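PDB 4A27: synaptic vesicle membrane protein VAT-1 homolog-like from Homo sapiens, which probably acts as an oxidoreductase of the quinone oxidoreductase branch of the zinc-containing alcohol dehydrogenase family, though its substrate is not established. Local coordinates for residues A[86-91]-A[107-113]. Sequence-based numbering, arbitrary orientation.
Sequences DRVMAF and FVYKIPD
Strands 87-91 and 108-110 pair antiparallel in the GroES-like domain of this alcohol dehydrogenase-type fold, with Met-89 and Tyr-109 as the hydrogen-bonded pair: each backbone N reaches the other's O at 2.9 Å. Phe-91 N to Phe-107 O and Ile-111 N to Arg-87 O continue the ladder beyond them. Compact aliphatic groups suit the face carrying Ala-90 and Val-108, which packs on strand 32-42; Val-108 CG1 lies 3.7 Å from Val-88 CB. Longer side chains fill the other face, where helices 124-137, 280-285 and 290-305 pack. There the Met-89 chain extends beyond CG, with Met-89 CG 3.6 Å from Ile-111 CG2, while the Phe-91 and Tyr-109 rings meet at their edges, Phe-91 CD2 3.4 Å from Tyr-109 OH. At the far end Arg-87 bends at chi3 (74°), bringing NH1 alongside Ile-111 CG1, weakly onto Pro-112 O, and to a water in the guanidinium plane, its O 2.9 Å from Arg-87 NH1. That water donates to Ile-111 O and Asp-113 OD1; Arg-87 NH2 binds Met-115 O, and Phe-117 adds a cation-pi contact. Asp-86 OD2, bonded to Glu-83 N, makes a long salt bridge to Lys-110 NZ (3.9 Å). Backbone bonds and apolar contacts thus join the strands, while Arg-87 links to the chain leaving strand 108-110 directly and through water.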
ATOM      1  N   ASP A  86      23.154  26.410 -16.307  1.00 44.51           N
ATOM      2  CA  ASP A  86      22.049  25.993 -15.436  1.00 54.15           C
ATOM      3  C   ASP A  86      22.593  25.146 -14.264  1.00 48.39           C
ATOM      4  O   ASP A  86      23.462  24.316 -14.437  1.00 50.34           O
ATOM      5  CB  ASP A  86      20.998  25.185 -16.214  1.00 61.78           C
ATOM      6  CG  ASP A  86      20.032  26.066 -17.030  1.00 63.93           C
ATOM      7  OD1 ASP A  86      19.942  27.295 -16.794  1.00 66.55           O
ATOM      8  OD2 ASP A  86      19.349  25.508 -17.913  1.00 64.10           O
ATOM      9  N   ARG A  87      22.116  25.437 -13.074  1.00 44.56           N
ATOM     10  CA  ARG A  87      22.549  24.738 -11.875  1.00 51.93           C
ATOM     11  C   ARG A  87      21.607  23.586 -11.695  1.00 50.94           C
ATOM     12  O   ARG A  87      20.396  23.782 -11.744  1.00 43.95           O
ATOM     13  CB  ARG A  87      22.508  25.691 -10.690  1.00 50.19           C
ATOM     14  CG  ARG A  87      23.409  26.896 -10.896  1.00 48.04           C
ATOM     15  CD  ARG A  87      23.176  27.993  -9.887  1.00 50.73           C
ATOM     16  NE  ARG A  87      23.713  27.651  -8.571  1.00 51.07           N
ATOM     17  CZ  ARG A  87      23.022  27.211  -7.523  1.00 46.99           C
ATOM     18  NH1 ARG A  87      21.705  27.017  -7.573  1.00 46.20           N
ATOM     19  NH2 ARG A  87      23.676  26.924  -6.412  1.00 48.20           N
ATOM     20  N   VAL A  88      22.151  22.379 -11.492  1.00 46.78           N
ATOM     21  CA  VAL A  88      21.327  21.178 -11.479  1.00 40.40           C
ATOM     22  C   VAL A  88      21.738  20.159 -10.423  1.00 44.04           C
ATOM     23  O   VAL A  88      22.850  20.203  -9.886  1.00 41.74           O
ATOM     24  CB  VAL A  88      21.385  20.523 -12.837  1.00 45.41           C
ATOM     25  CG1 VAL A  88      20.796  21.480 -13.866  1.00 47.42           C
ATOM     26  CG2 VAL A  88      22.877  20.141 -13.159  1.00 35.06           C
ATOM     27  N   MET A  89      20.825  19.244 -10.140  1.00 44.90           N
ATOM     28  CA  MET A  89      21.135  18.044  -9.387  1.00 46.31           C
ATOM     29  C   MET A  89      20.687  16.883 -10.238  1.00 45.28           C
ATOM     30  O   MET A  89      19.840  17.044 -11.125  1.00 39.84           O
ATOM     31  CB  MET A  89      20.422  18.056  -8.028  1.00 41.13           C
ATOM     32  CG  MET A  89      18.911  18.025  -8.101  1.00 43.26           C
ATOM     33  SD  MET A  89      18.091  18.264  -6.483  1.00 46.55           S
ATOM     34  CE  MET A  89      16.402  18.610  -7.049  1.00 41.74           C
ATOM     35  N   ALA A  90      21.241  15.704  -9.989  1.00 43.04           N
ATOM     36  CA  ALA A  90      21.061  14.646 -10.956  1.00 45.16           C
ATOM     37  C   ALA A  90      21.366  13.300 -10.375  1.00 47.27           C
ATOM     38  O   ALA A  90      22.185  13.196  -9.462  1.00 45.41           O
ATOM     39  CB  ALA A  90      21.967  14.894 -12.205  1.00 44.23           C
ATOM     40  N   PHE A  91      20.653  12.295 -10.875  1.00 38.08           N
ATOM     41  CA  PHE A  91      20.957  10.914 -10.570  1.00 42.00           C
ATOM     42  C   PHE A  91      21.864  10.444 -11.683  1.00 40.71           C
ATOM     43  O   PHE A  91      21.711  10.859 -12.824  1.00 38.97           O
ATOM     44  CB  PHE A  91      19.696  10.031 -10.596  1.00 37.74           C
ATOM     45  CG  PHE A  91      18.738  10.267  -9.460  1.00 41.54           C
ATOM     46  CD1 PHE A  91      19.013   9.784  -8.197  1.00 42.17           C
ATOM     47  CD2 PHE A  91      17.527  10.933  -9.660  1.00 46.43           C
ATOM     48  CE1 PHE A  91      18.115   9.992  -7.172  1.00 38.15           C
ATOM     49  CE2 PHE A  91      16.632  11.134  -8.630  1.00 39.57           C
ATOM     50  CZ  PHE A  91      16.915  10.652  -7.406  1.00 40.38           C
ATOM     51  N   PHE A 107      17.070  12.323 -15.918  1.00 54.61           N
ATOM     52  CA  PHE A 107      17.536  12.242 -14.544  1.00 53.96           C
ATOM     53  C   PHE A 107      18.110  13.540 -13.975  1.00 43.05           C
ATOM     54  O   PHE A 107      18.761  13.537 -12.924  1.00 42.07           O
ATOM     55  CB  PHE A 107      18.570  11.141 -14.423  1.00 47.44           C
ATOM     56  CG  PHE A 107      18.104   9.843 -14.944  1.00 52.62           C
ATOM     57  CD1 PHE A 107      16.923   9.265 -14.468  1.00 50.51           C
ATOM     58  CD2 PHE A 107      18.827   9.193 -15.940  1.00 53.87           C
ATOM     59  CE1 PHE A 107      16.490   8.039 -14.953  1.00 55.56           C
ATOM     60  CE2 PHE A 107      18.405   7.983 -16.451  1.00 55.02           C
ATOM     61  CZ  PHE A 107      17.240   7.396 -15.969  1.00 55.94           C
ATOM     62  N   VAL A 108      17.848  14.651 -14.645  1.00 45.84           N
ATOM     63  CA  VAL A 108      18.427  15.924 -14.258  1.00 44.21           C
ATOM     64  C   VAL A 108      17.345  16.895 -13.860  1.00 46.00           C
ATOM     65  O   VAL A 108      16.284  16.930 -14.476  1.00 48.89           O
ATOM     66  CB  VAL A 108      19.279  16.544 -15.423  1.00 48.88           C
ATOM     67  CG1 VAL A 108      19.932  17.827 -14.961  1.00 46.87           C
ATOM     68  CG2 VAL A 108      20.324  15.560 -15.896  1.00 48.22           C
ATOM     69  N   TYR A 109      17.616  17.708 -12.850  1.00 47.38           N
ATOM     70  CA  TYR A 109      16.613  18.620 -12.329  1.00 41.00           C
ATOM     71  C   TYR A 109      17.262  19.921 -12.007  1.00 44.96           C
ATOM     72  O   TYR A 109      18.292  19.967 -11.353  1.00 43.12           O
ATOM     73  CB  TYR A 109      15.928  18.064 -11.067  1.00 40.85           C
ATOM     74  CG  TYR A 109      15.664  16.599 -11.170  1.00 40.71           C
ATOM     75  CD1 TYR A 109      14.510  16.110 -11.744  1.00 42.95           C
ATOM     76  CD2 TYR A 109      16.597  15.689 -10.703  1.00 44.11           C
ATOM     77  CE1 TYR A 109      14.298  14.739 -11.847  1.00 45.77           C
ATOM     78  CE2 TYR A 109      16.396  14.353 -10.814  1.00 42.38           C
ATOM     79  CZ  TYR A 109      15.269  13.868 -11.412  1.00 41.00           C
ATOM     80  OH  TYR A 109      15.066  12.490 -11.482  1.00 44.93           O
ATOM     81  N   LYS A 110      16.646  20.988 -12.486  1.00 43.93           N
ATOM     82  CA  LYS A 110      17.114  22.330 -12.236  1.00 45.56           C
ATOM     83  C   LYS A 110      16.888  22.648 -10.797  1.00 48.71           C
ATOM     84  O   LYS A 110      15.843  22.327 -10.256  1.00 50.58           O
ATOM     85  CB  LYS A 110      16.301  23.320 -13.066  1.00 59.15           C
ATOM     86  CG  LYS A 110      16.511  23.192 -14.550  1.00 64.46           C
ATOM     87  CD  LYS A 110      15.861  24.364 -15.251  1.00 77.51           C
ATOM     88  CE  LYS A 110      16.138  24.374 -16.734  1.00 81.27           C
ATOM     89  NZ  LYS A 110      15.478  25.547 -17.378  1.00 73.03           N
ATOM     90  N   ILE A 111      17.853  23.290 -10.163  1.00 52.52           N
ATOM     91  CA  ILE A 111      17.681  23.664  -8.784  1.00 47.81           C
ATOM     92  C   ILE A 111      17.409  25.164  -8.649  1.00 45.34           C
ATOM     93  O   ILE A 111      17.802  25.972  -9.482  1.00 48.40           O
ATOM     94  CB  ILE A 111      18.853  23.157  -7.860  1.00 43.03           C
ATOM     95  CG1 ILE A 111      20.197  23.778  -8.250  1.00 44.70           C
ATOM     96  CG2 ILE A 111      18.918  21.620  -7.899  1.00 36.39           C
ATOM     97  CD1 ILE A 111      21.382  23.353  -7.364  1.00 46.86           C
ATOM     98  N   PRO A 112      16.714  25.542  -7.584  1.00 46.92           N
ATOM     99  CA  PRO A 112      16.525  26.968  -7.312  1.00 49.74           C
ATOM    100  C   PRO A 112      17.821  27.692  -6.961  1.00 57.12           C
ATOM    101  O   PRO A 112      18.746  27.085  -6.399  1.00 52.88           O
ATOM    102  CB  PRO A 112      15.597  26.984  -6.083  1.00 46.78           C
ATOM    103  CG  PRO A 112      15.197  25.570  -5.815  1.00 48.05           C
ATOM    104  CD  PRO A 112      16.179  24.681  -6.511  1.00 51.63           C
ATOM    105  N   ASP A 113      17.852  28.995  -7.234  1.00 63.43           N
ATOM    106  CA  ASP A 113      19.024  29.843  -6.952  1.00 59.51           C
ATOM    107  C   ASP A 113      19.380  29.871  -5.462  1.00 60.07           C
ATOM    108  O   ASP A 113      20.542  30.013  -5.101  1.00 60.33           O
ATOM    109  CB  ASP A 113      18.771  31.287  -7.449  1.00 69.27           C
ATOM    110  CG  ASP A 113      18.612  31.388  -8.988  1.00 71.55           C
ATOM    111  OD1 ASP A 113      19.042  30.469  -9.731  1.00 56.90           O
ATOM    112  OD2 ASP A 113      18.055  32.398  -9.459  1.00 68.79           O
TER
HETATM  113  O   HOH W   1      19.757  27.883  -9.542  1.00 46.54           O